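Local coordinates for protein AxyAgu115A (Amphibacillus xylanus NBRC 15112, PDB 6NPS) that probably removes glucuronic acid side groups from arabinoglucuronoxylan as a family GH115 alpha-glucuronidase, in coordination with alpha-arabinofuranosidases, at residues T6-Q9 against E10-M13; G183-A187 against K188-G192; C250-Y253 against G254-K258; F441-R444 against D445-V449. The protein carries 3 engineered substitutions. One frame throughout, in Å; residues are numbered along the deposited sequence.

Interaction 1: T6-Q9 against E10-M13; sequences TLNQ and EMLM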
loop_
_atom_site.group_PDB
_atom_site.type_symbol
_atom_site.label_atom_id
_atom_site.label_comp_id
_atom_site.label_asym_id
_atom_site.label_seq_id
_atom_site.Cartn_x
_atom_site.Cartn_y
_atom_site.Cartn_z
ATOM N N THR A 6 -55.998 -29.013 34.631
ATOM C CA THR A 6 -54.845 -29.888 34.490
ATOM C C THR A 6 -54.827 -30.513 33.104
ATOM O O THR A 6 -55.874 -30.895 32.574
ATOM C CB THR A 6 -54.872 -30.993 35.536
ATOM O OG1 THR A 6 -54.792 -30.408 36.840
ATOM C CG2 THR A 6 -53.700 -31.960 35.334
ATOM N N LEU A 7 -53.635 -30.621 32.526
ATOM C CA LEU A 7 -53.414 -31.450 31.354
ATOM C C LEU A 7 -52.233 -32.362 31.652
ATOM O O LEU A 7 -51.185 -31.889 32.111
ATOM C CB LEU A 7 -53.148 -30.585 30.128
ATOM C CG LEU A 7 -52.849 -31.324 28.816
ATOM C CD1 LEU A 7 -53.864 -32.455 28.541
ATOM C CD2 LEU A 7 -52.834 -30.329 27.660
ATOM N N ASN A 8 -52.399 -33.668 31.444
ATOM C CA ASN A 8 -51.255 -34.551 31.630
ATOM C C ASN A 8 -51.307 -35.677 30.605
ATOM O O ASN A 8 -52.270 -35.805 29.838
ATOM C CB ASN A 8 -51.159 -35.076 33.080
ATOM C CG ASN A 8 -52.319 -35.965 33.481
ATOM O OD1 ASN A 8 -52.735 -36.850 32.735
ATOM N ND2 ASN A 8 -52.827 -35.758 34.705
ATOM N N GLN A 9 -50.232 -36.472 30.583
ATOM C CA GLN A 9 -50.095 -37.543 29.599
ATOM C C GLN A 9 -51.240 -38.546 29.683
ATOM O O GLN A 9 -51.714 -39.033 28.648
ATOM C CB GLN A 9 -48.772 -38.280 29.795
ATOM C CG GLN A 9 -47.545 -37.514 29.487
ATOM C CD GLN A 9 -46.325 -38.375 29.709
ATOM O OE1 GLN A 9 -46.295 -39.186 30.640
ATOM N NE2 GLN A 9 -45.323 -38.227 28.851
ATOM N N GLU A 10 -51.636 -38.929 30.903
ATOM C CA GLU A 10 -52.750 -39.864 31.075
ATOM C C GLU A 10 -53.997 -39.375 30.345
ATOM O O GLU A 10 -54.741 -40.172 29.757
ATOM C CB GLU A 10 -53.073 -40.047 32.558
ATOM C CG GLU A 10 -51.877 -40.297 33.449
ATOM C CD GLU A 10 -51.325 -41.714 33.354
ATOM O OE1 GLU A 10 -50.797 -42.204 34.377
ATOM O OE2 GLU A 10 -51.401 -42.333 32.268
ATOM N N MET A 11 -54.228 -38.076 30.372
ATOM C CA MET A 11 -55.397 -37.517 29.723
ATOM C C MET A 11 -55.350 -37.740 28.218
ATOM O O MET A 11 -56.385 -37.749 27.552
ATOM C CB MET A 11 -55.514 -36.021 30.027
ATOM C CG MET A 11 -56.323 -35.702 31.274
ATOM S SD MET A 11 -55.842 -34.140 32.035
ATOM C CE MET A 11 -56.115 -34.508 33.767
ATOM N N LEU A 12 -54.146 -37.918 27.682
ATOM C CA LEU A 12 -53.990 -38.022 26.238
ATOM C C LEU A 12 -53.846 -39.459 25.747
ATOM O O LEU A 12 -54.126 -39.725 24.572
ATOM C CB LEU A 12 -52.778 -37.201 25.775
ATOM C CG LEU A 12 -52.802 -35.711 26.116
ATOM C CD1 LEU A 12 -51.396 -35.089 25.985
ATOM C CD2 LEU A 12 -53.763 -34.982 25.219
ATOM N N MET A 13 -53.455 -40.388 26.612
ATOM C CA MET A 13 -53.222 -41.761 26.186
ATOM C C MET A 13 -54.536 -42.490 26.005
ATOM O O MET A 13 -55.470 -42.311 26.791
ATOM C CB MET A 13 -52.363 -42.503 27.209
ATOM C CG MET A 13 -50.896 -42.175 27.106
ATOM S SD MET A 13 -49.989 -42.926 28.457
ATOM C CE MET A 13 -49.909 -41.567 29.595
#
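The flat carboxamide of Asn8 is met at both of its outer atoms by Met11: OD1 accepts from Met11 N at 3.1 Å, and ND2 lies 3.6 Å from Met11 CE. The Met11 N-H points at OD1 at 147° and arrives 22° out of the carbonyl plane. This reach depends on a chi1 of 65°, which sets CG of Asn8 between its own backbone N and carbonyl carbon and turns the amide over the first turn of the helix. The same Met11 N also makes a weak bond to Asn8 O, so two acceptors of one residue hold it.

Asn8 is thereby the N-cap of the short helix 9-12, entered directly from strand 5-8, which pairs antiparallel with strand 152-155. The residues flanking the cap close a hydrophobic staple: CD1 of Leu7, just before the N-cap, touches CD2 of Leu12 at 4.2 Å, the two side chains crossing at about a right angle. Phe47 of helix 30-47 packs against both leucines.

Met11, meanwhile, runs back along the strand. Its SD lies 3.3 Å from Thr6 O, and CE, turned by a bend at chi3, comes 3.8 Å from Thr6 CG2. On the turn itself, Gln9 O accepts from Leu12 N at 2.8 Å and more weakly from Met13 N. Met13 CE comes 3.5 Å from Gln9 CB, and Gln9 NE2 hydrogen-bonds Phe47 O.

Interaction 2: G183-A187 against K188-G192; sequences GNWSA and KNFGG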
loop_
_atom_site.group_PDB
_atom_site.type_symbol
_atom_site.label_atom_id
_atom_site.label_comp_id
_atom_site.label_asym_id
_atom_site.label_seq_id
_atom_site.Cartn_x
_atom_site.Cartn_y
_atom_site.Cartn_z
ATOM N N GLY A 183 -33.891 -17.990 -2.386
ATOM C CA GLY A 183 -34.348 -18.646 -3.601
ATOM C C GLY A 183 -33.964 -20.114 -3.633
ATOM O O GLY A 183 -34.814 -20.993 -3.790
ATOM N N ASN A 184 -32.675 -20.399 -3.429
ATOM C CA ASN A 184 -32.204 -21.782 -3.366
ATOM C C ASN A 184 -32.839 -22.548 -2.210
ATOM O O ASN A 184 -33.103 -23.750 -2.322
ATOM C CB ASN A 184 -30.690 -21.800 -3.212
ATOM C CG ASN A 184 -29.986 -21.526 -4.510
ATOM O OD1 ASN A 184 -29.656 -22.452 -5.240
ATOM N ND2 ASN A 184 -29.747 -20.253 -4.805
ATOM N N TRP A 185 -33.047 -21.884 -1.080
ATOM C CA TRP A 185 -33.653 -22.543 0.074
ATOM C C TRP A 185 -35.086 -22.956 -0.240
ATOM O O TRP A 185 -35.478 -24.108 -0.031
ATOM C CB TRP A 185 -33.620 -21.604 1.284
ATOM C CG TRP A 185 -34.341 -22.108 2.496
ATOM C CD1 TRP A 185 -33.899 -23.044 3.372
ATOM C CD2 TRP A 185 -35.646 -21.721 2.942
ATOM N NE1 TRP A 185 -34.840 -23.257 4.370
ATOM C CE2 TRP A 185 -35.917 -22.449 4.132
ATOM C CE3 TRP A 185 -36.600 -20.808 2.480
ATOM C CZ2 TRP A 185 -37.113 -22.298 4.860
ATOM C CZ3 TRP A 185 -37.806 -20.667 3.199
ATOM C CH2 TRP A 185 -38.042 -21.406 4.377
ATOM N N SER A 186 -35.877 -22.011 -0.741
ATOM C CA SER A 186 -37.257 -22.287 -1.142
ATOM C C SER A 186 -37.328 -23.400 -2.196
ATOM O O SER A 186 -38.135 -24.329 -2.078
ATOM C CB SER A 186 -37.892 -21.004 -1.665
ATOM O OG SER A 186 -37.539 -20.917 -3.035
ATOM N N ALA A 187 -36.494 -23.318 -3.240
ATOM C CA ALA A 187 -36.509 -24.343 -4.288
ATOM C C ALA A 187 -36.214 -25.734 -3.723
ATOM O O ALA A 187 -36.978 -26.681 -3.936
ATOM C CB ALA A 187 -35.509 -23.990 -5.394
ATOM N N LYS A 188 -35.109 -25.878 -2.984
ATOM C CA LYS A 188 -34.732 -27.191 -2.458
ATOM C C LYS A 188 -35.772 -27.750 -1.487
ATOM O O LYS A 188 -36.098 -28.941 -1.543
ATOM C CB LYS A 188 -33.374 -27.105 -1.763
ATOM C CG LYS A 188 -32.847 -28.442 -1.277
ATOM C CD LYS A 188 -32.311 -28.306 0.142
ATOM C CE LYS A 188 -32.312 -29.614 0.943
ATOM N NZ LYS A 188 -30.986 -30.339 0.829
ATOM N N ASN A 189 -36.285 -26.920 -0.568
ATOM C CA ASN A 189 -37.149 -27.416 0.497
ATOM C C ASN A 189 -38.634 -27.399 0.143
ATOM O O ASN A 189 -39.425 -28.045 0.838
ATOM C CB ASN A 189 -36.930 -26.603 1.778
ATOM C CG ASN A 189 -35.633 -26.985 2.513
ATOM O OD1 ASN A 189 -35.361 -28.161 2.750
ATOM N ND2 ASN A 189 -34.830 -25.983 2.862
ATOM N N PHE A 190 -39.047 -26.670 -0.899
ATOM C CA PHE A 190 -40.482 -26.536 -1.158
ATOM C C PHE A 190 -40.855 -26.453 -2.623
ATOM O O PHE A 190 -42.056 -26.397 -2.922
ATOM C CB PHE A 190 -41.071 -25.293 -0.456
ATOM C CG PHE A 190 -40.771 -25.217 1.005
ATOM C CD1 PHE A 190 -41.505 -25.957 1.918
ATOM C CD2 PHE A 190 -39.738 -24.413 1.471
ATOM C CE1 PHE A 190 -41.216 -25.905 3.267
ATOM C CE2 PHE A 190 -39.446 -24.347 2.828
ATOM C CZ PHE A 190 -40.188 -25.100 3.726
ATOM N N GLY A 191 -39.901 -26.417 -3.542
ATOM C CA GLY A 191 -40.231 -26.241 -4.948
ATOM C C GLY A 191 -40.536 -24.820 -5.394
ATOM O O GLY A 191 -40.830 -24.616 -6.577
ATOM N N GLY A 192 -40.471 -23.832 -4.514
ATOM C CA GLY A 192 -40.557 -22.451 -4.938
ATOM C C GLY A 192 -41.222 -21.582 -3.891
ATOM O O GLY A 192 -41.369 -21.961 -2.721
#
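Regular i to i+4 bonds join Asn184 to Lys188, Trp185 to Asn189, Ser186 to Phe190 and Ala187 to Gly191, the last residue leaving the helix with a positive phi of 79°. Ser186 O additionally receives a weak bond from Gly192 N as the chain turns away.

The side chains are dominated by an edge-to-face pair. Phe190 presents its edge to one face of the six-membered ring of Trp185, the centroids being 5.3 Å apart and the planes 70° apart. The touching atom is Phe190 CE2, 3.6 Å from Trp185 CH2 and offset toward the rim of the indole. With CG anti to its backbone N (chi1 174°), Trp185 swings its ring toward the C-terminal turn, where Phe190 can reach it.

Asn189 crosses the same indole at about a right angle, its ND2 3.1 Å from Trp185 NE1. Both atoms are donors and do not bond to each other; each finds a separate carbonyl, Trp185 NE1 that of Lys630 and Asn189 ND2 that of Gly629, so the two donors can lie close together without sharing a partner. Ser186 OG returns a hydrogen bond to Gly183 O at 2.8 Å, sharing that acceptor with Ala187 N at 2.9 Å, and the hydroxyl is thus satisfied within its own helix.

Helix 181-190 follows barrel strand 170-174 and leads through the glycine turn into helix 195-207, whose Met197 packs against both Trp185 and Phe190, while the carbonyls of Gly629 and Lys630, at the end of helix 601-629, are held by Asn189 and Trp185.

Interaction 3: C250-Y253 against G254-K258; sequences CLRY and GEEYK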
loop_
_atom_site.group_PDB
_atom_site.type_symbol
_atom_site.label_atom_id
_atom_site.label_comp_id
_atom_site.label_asym_id
_atom_site.label_seq_id
_atom_site.Cartn_x
_atom_site.Cartn_y
_atom_site.Cartn_z
ATOM N N CYS A 250 -51.040 -0.563 -5.832
ATOM C CA CYS A 250 -52.333 -1.051 -6.300
ATOM C C CYS A 250 -52.343 -2.566 -6.437
ATOM O O CYS A 250 -52.926 -3.111 -7.380
ATOM C CB CYS A 250 -52.697 -0.405 -7.635
ATOM S SG CYS A 250 -53.248 1.265 -7.350
ATOM N N LEU A 251 -51.677 -3.236 -5.506
ATOM C CA LEU A 251 -51.733 -4.696 -5.324
ATOM C C LEU A 251 -51.052 -5.457 -6.465
ATOM O O LEU A 251 -51.393 -6.612 -6.765
ATOM C CB LEU A 251 -53.175 -5.176 -5.125
ATOM C CG LEU A 251 -53.922 -4.467 -3.985
ATOM C CD1 LEU A 251 -55.384 -4.956 -3.912
ATOM C CD2 LEU A 251 -53.190 -4.656 -2.602
ATOM N N ARG A 252 -50.073 -4.809 -7.089
ATOM C CA ARG A 252 -49.280 -5.368 -8.178
ATOM C C ARG A 252 -47.848 -5.532 -7.690
ATOM O O ARG A 252 -47.155 -4.524 -7.486
ATOM C CB ARG A 252 -49.307 -4.426 -9.375
ATOM C CG ARG A 252 -50.685 -4.413 -10.060
ATOM C CD ARG A 252 -50.973 -5.757 -10.691
ATOM N NE ARG A 252 -51.901 -5.594 -11.806
ATOM C CZ ARG A 252 -52.371 -6.588 -12.559
ATOM N NH1 ARG A 252 -52.006 -7.850 -12.333
ATOM N NH2 ARG A 252 -53.217 -6.315 -13.552
ATOM N N TYR A 253 -47.368 -6.775 -7.562
ATOM C CA TYR A 253 -45.964 -6.918 -7.155
ATOM C C TYR A 253 -45.032 -6.652 -8.334
ATOM O O TYR A 253 -45.443 -6.692 -9.492
ATOM C CB TYR A 253 -45.708 -8.299 -6.562
ATOM C CG TYR A 253 -46.424 -8.400 -5.224
ATOM C CD1 TYR A 253 -45.866 -7.838 -4.074
ATOM C CD2 TYR A 253 -47.699 -8.982 -5.141
ATOM C CE1 TYR A 253 -46.541 -7.881 -2.858
ATOM C CE2 TYR A 253 -48.362 -9.036 -3.938
ATOM C CZ TYR A 253 -47.768 -8.487 -2.794
ATOM O OH TYR A 253 -48.429 -8.518 -1.586
ATOM N N GLY A 254 -43.743 -6.449 -8.013
ATOM C CA GLY A 254 -42.825 -5.805 -8.936
ATOM C C GLY A 254 -42.585 -6.560 -10.228
ATOM O O GLY A 254 -42.222 -5.953 -11.242
ATOM N N GLU A 255 -42.764 -7.881 -10.230
ATOM C CA GLU A 255 -42.503 -8.639 -11.454
ATOM C C GLU A 255 -43.748 -8.816 -12.340
ATOM O O GLU A 255 -43.619 -9.293 -13.484
ATOM C CB GLU A 255 -41.925 -10.016 -11.108
ATOM C CG GLU A 255 -40.525 -9.969 -10.487
ATOM C CD GLU A 255 -39.434 -9.721 -11.518
ATOM O OE1 GLU A 255 -39.104 -8.543 -11.802
ATOM O OE2 GLU A 255 -38.907 -10.721 -12.049
ATOM N N GLU A 256 -44.944 -8.447 -11.855
ATOM C CA GLU A 256 -46.162 -8.690 -12.636
ATOM C C GLU A 256 -46.108 -7.990 -13.983
ATOM O O GLU A 256 -46.424 -8.595 -15.013
ATOM C CB GLU A 256 -47.408 -8.260 -11.855
ATOM C CG GLU A 256 -47.634 -9.131 -10.599
ATOM C CD GLU A 256 -49.024 -8.981 -9.953
ATOM O OE1 GLU A 256 -50.048 -9.009 -10.685
ATOM O OE2 GLU A 256 -49.079 -8.862 -8.693
ATOM N N TYR A 257 -45.695 -6.708 -14.002
ATOM C CA TYR A 257 -45.794 -5.930 -15.238
ATOM C C TYR A 257 -44.913 -6.510 -16.332
ATOM O O TYR A 257 -45.263 -6.450 -17.524
ATOM C CB TYR A 257 -45.448 -4.457 -14.982
ATOM C CG TYR A 257 -45.759 -3.548 -16.185
ATOM C CD1 TYR A 257 -44.764 -2.815 -16.798
ATOM C CD2 TYR A 257 -47.056 -3.413 -16.666
ATOM C CE1 TYR A 257 -45.030 -1.984 -17.873
ATOM C CE2 TYR A 257 -47.343 -2.585 -17.768
ATOM C CZ TYR A 257 -46.325 -1.873 -18.367
ATOM O OH TYR A 257 -46.579 -1.047 -19.449
ATOM N N LYS A 258 -43.793 -7.111 -15.948
ATOM C CA LYS A 258 -42.884 -7.688 -16.927
ATOM C C LYS A 258 -43.569 -8.729 -17.815
ATOM O O LYS A 258 -43.223 -8.848 -18.992
ATOM C CB LYS A 258 -41.674 -8.303 -16.218
ATOM C CG LYS A 258 -40.532 -8.601 -17.148
ATOM C CD LYS A 258 -39.442 -9.447 -16.500
ATOM C CE LYS A 258 -39.990 -10.398 -15.443
ATOM N NZ LYS A 258 -38.927 -11.322 -14.950
HETATM O O HOH W 1 -45.309 -4.911 -11.719
#
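Where the loop leaving strand 241-242 enters helix 256-260, Glu256, near the start of the helix, folds its carboxylate back onto Arg252 and Tyr253. The two oxygens divide the work. OE1 forms a salt bridge with Arg252 NH1 at 2.8 Å, a bond that meets the oxygen nearly along its C-O axis and lies close to the guanidinium plane, although the carboxylate itself is turned 78° against that plane. OE2 accepts from Tyr253 N at 2.9 Å, the donor arriving from above the carboxylate plane.

Glu256 N in turn donates to Tyr253 O at 3.0 Å, at an angle of 162°. Backbone and side chain of Glu256 therefore clasp Tyr253 through both its N-H and its carbonyl, and this reciprocal pair fixes the turn at the helix start. Water 1 extends the entry, donating to Tyr253 O and accepting from Tyr257 N, each at 2.9 Å.

The strand before this loop belongs to the parallel barrel of the family domain, and Cys250 makes a backbone hydrogen bond with Thr299 of strand 298-300, joining the loop after strand 241-242 to the other end strand of the parallel sheet. Second partners hold the buried polar groups in place: Asn223 ND2 also donates to Glu256 OE2, and Arg252 NE reaches Phe283 O of helix 277-291. A bend at chi2 (-66°) directs the arginine chain so that its CD passes 3.4 Å from Glu256 OE1. The Tyr253 ring extends to Gly243, whose O is bonded by OH. Lys258 NZ forms a salt bridge with Glu255 OE2 at 3.0 Å.

Interaction 4: F441-R444 against D445-V449; sequences FGVR and DLWIV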
loop_
_atom_site.group_PDB
_atom_site.type_symbol
_atom_site.label_atom_id
_atom_site.label_comp_id
_atom_site.label_asym_id
_atom_site.label_seq_id
_atom_site.Cartn_x
_atom_site.Cartn_y
_atom_site.Cartn_z
ATOM N N PHE A 441 -41.996 10.090 18.529
ATOM C CA PHE A 441 -42.400 11.132 17.595
ATOM C C PHE A 441 -43.760 10.840 16.944
ATOM O O PHE A 441 -44.125 11.513 15.973
ATOM C CB PHE A 441 -41.350 11.309 16.498
ATOM C CG PHE A 441 -40.172 12.195 16.888
ATOM C CD1 PHE A 441 -39.186 11.709 17.731
ATOM C CD2 PHE A 441 -40.060 13.498 16.384
ATOM C CE1 PHE A 441 -38.087 12.492 18.075
ATOM C CE2 PHE A 441 -38.984 14.293 16.708
ATOM C CZ PHE A 441 -37.982 13.783 17.555
ATOM N N GLY A 442 -44.480 9.827 17.410
ATOM C CA GLY A 442 -45.815 9.577 16.914
ATOM C C GLY A 442 -45.886 8.675 15.703
ATOM O O GLY A 442 -46.865 8.745 14.962
ATOM N N VAL A 443 -44.900 7.814 15.486
ATOM C CA VAL A 443 -44.939 6.833 14.399
ATOM C C VAL A 443 -45.461 5.538 14.997
ATOM O O VAL A 443 -44.692 4.732 15.530
ATOM C CB VAL A 443 -43.571 6.615 13.754
ATOM C CG1 VAL A 443 -43.708 5.583 12.574
ATOM C CG2 VAL A 443 -43.032 7.938 13.215
ATOM N N ARG A 444 -46.761 5.311 14.874
ATOM C CA ARG A 444 -47.391 4.274 15.672
ATOM C C ARG A 444 -48.371 3.402 14.914
ATOM O O ARG A 444 -48.926 2.482 15.516
ATOM C CB ARG A 444 -48.125 4.904 16.865
ATOM C CG ARG A 444 -47.183 5.557 17.837
ATOM C CD ARG A 444 -47.904 6.304 18.917
ATOM N NE ARG A 444 -46.955 7.107 19.668
ATOM C CZ ARG A 444 -47.267 7.811 20.748
ATOM N NH1 ARG A 444 -48.524 7.800 21.215
ATOM N NH2 ARG A 444 -46.346 8.546 21.344
ATOM N N ASP A 445 -48.607 3.646 13.633
ATOM C CA ASP A 445 -49.619 2.869 12.930
ATOM C C ASP A 445 -49.057 1.666 12.192
ATOM O O ASP A 445 -49.727 0.633 12.098
ATOM C CB ASP A 445 -50.368 3.774 11.961
ATOM C CG ASP A 445 -51.437 4.601 12.681
ATOM O OD1 ASP A 445 -51.070 5.509 13.472
ATOM O OD2 ASP A 445 -52.639 4.315 12.481
ATOM N N LEU A 446 -47.832 1.749 11.693
ATOM C CA LEU A 446 -47.308 0.626 10.933
ATOM C C LEU A 446 -45.808 0.548 11.153
ATOM O O LEU A 446 -45.122 1.567 11.048
ATOM C CB LEU A 446 -47.642 0.809 9.433
ATOM C CG LEU A 446 -47.231 -0.321 8.492
ATOM C CD1 LEU A 446 -48.169 -0.362 7.253
ATOM C CD2 LEU A 446 -45.822 -0.091 8.011
ATOM N N TRP A 447 -45.292 -0.653 11.433
ATOM C CA TRP A 447 -43.859 -0.873 11.571
ATOM C C TRP A 447 -43.516 -2.102 10.754
ATOM O O TRP A 447 -44.061 -3.184 11.009
ATOM C CB TRP A 447 -43.413 -1.156 13.026
ATOM C CG TRP A 447 -43.282 -0.024 13.990
ATOM C CD1 TRP A 447 -43.747 1.267 13.854
ATOM C CD2 TRP A 447 -42.669 -0.097 15.286
ATOM N NE1 TRP A 447 -43.437 1.993 14.977
ATOM C CE2 TRP A 447 -42.786 1.175 15.878
ATOM C CE3 TRP A 447 -42.032 -1.122 16.004
ATOM C CZ2 TRP A 447 -42.291 1.452 17.147
ATOM C CZ3 TRP A 447 -41.527 -0.828 17.288
ATOM C CH2 TRP A 447 -41.687 0.445 17.836
ATOM N N ILE A 448 -42.578 -1.978 9.822
ATOM C CA ILE A 448 -42.153 -3.162 9.090
ATOM C C ILE A 448 -40.624 -3.147 8.971
ATOM O O ILE A 448 -40.013 -2.085 8.812
ATOM C CB ILE A 448 -42.864 -3.207 7.718
ATOM C CG1 ILE A 448 -42.465 -4.477 6.946
ATOM C CG2 ILE A 448 -42.602 -1.900 6.924
ATOM C CD1 ILE A 448 -43.477 -4.894 5.832
ATOM N N VAL A 449 -39.991 -4.315 9.076
ATOM C CA VAL A 449 -38.530 -4.379 8.985
ATOM C C VAL A 449 -38.121 -5.276 7.828
ATOM O O VAL A 449 -38.688 -6.343 7.624
ATOM C CB VAL A 449 -37.881 -4.814 10.327
ATOM C CG1 VAL A 449 -38.512 -6.144 10.875
ATOM C CG2 VAL A 449 -36.348 -4.992 10.169
HETATM O O HOH W 2 -48.926 6.882 13.670
#
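Water 2 is gripped by Arg444 and Asp445 together with Gly442: it accepts from Arg444 N at 2.9 Å and lies 2.6 Å from Asp445 OD1 and 3.1 Å from Gly442 O, both possible acceptors of its protons. Further acceptors lie in reach, so its two protons cannot serve all of them at once. With Arg444 N as its firm donor, the water can link Asp445 to the preceding turn.

On the buried side, Trp447 NE1 donates to Val443 O at 3.1 Å with a nearly straight angle of 162°. The oxygen sits at the indole edge, close to the ring plane, whereas the donor stands above the plane of the Val443 carbonyl. With CG anti to its carbonyl carbon (chi1 -78°), Trp447 turns its pyrrole edge back along the chain, and NE1 comes 4.3 Å from Val443 CG1. The bond satisfies both polar atoms where the indole packs against Met435 and Tyr439 of helix 428-440 and against Leu467 and Ala468 of helix 458-469.

The extended Arg444 side chain reaches back to Tyr439 O through NE; a glycerol, probably from the crystallisation liquor, lies about 4 Å from the Arg444 side chain and hydrogen-bonds Gly442 O. Gly442, at positive phi, is the C-prime residue of a Schellman motif that ends helix 428-440, and the short turn from there into strand 446-450 is the helix-to-strand connection of a TIM barrel.

How the interactions relate
Interactions 2, 3 and 4 all fall within the GH115 barrel region, whereas the centre of interaction 1 lies about 42 Å from the centre of the chain, at a small antiparallel strand pair. Both 1 and 3 mark helix beginnings, one held by an amide cap and methionine packing, the other by a buried carboxylate and arginine. Interactions 2 and 4 instead involve helix ends with positive-phi glycines, but only 4 has the Schellman bonds and continues into a strand. Strand 446-450 neighbours strand 170-174, which precedes the helix of interaction 2. Interactions 3 and 4 are buried and polar, approaching within about 10 Å between nearest atoms; 1 and 2 are partly buried.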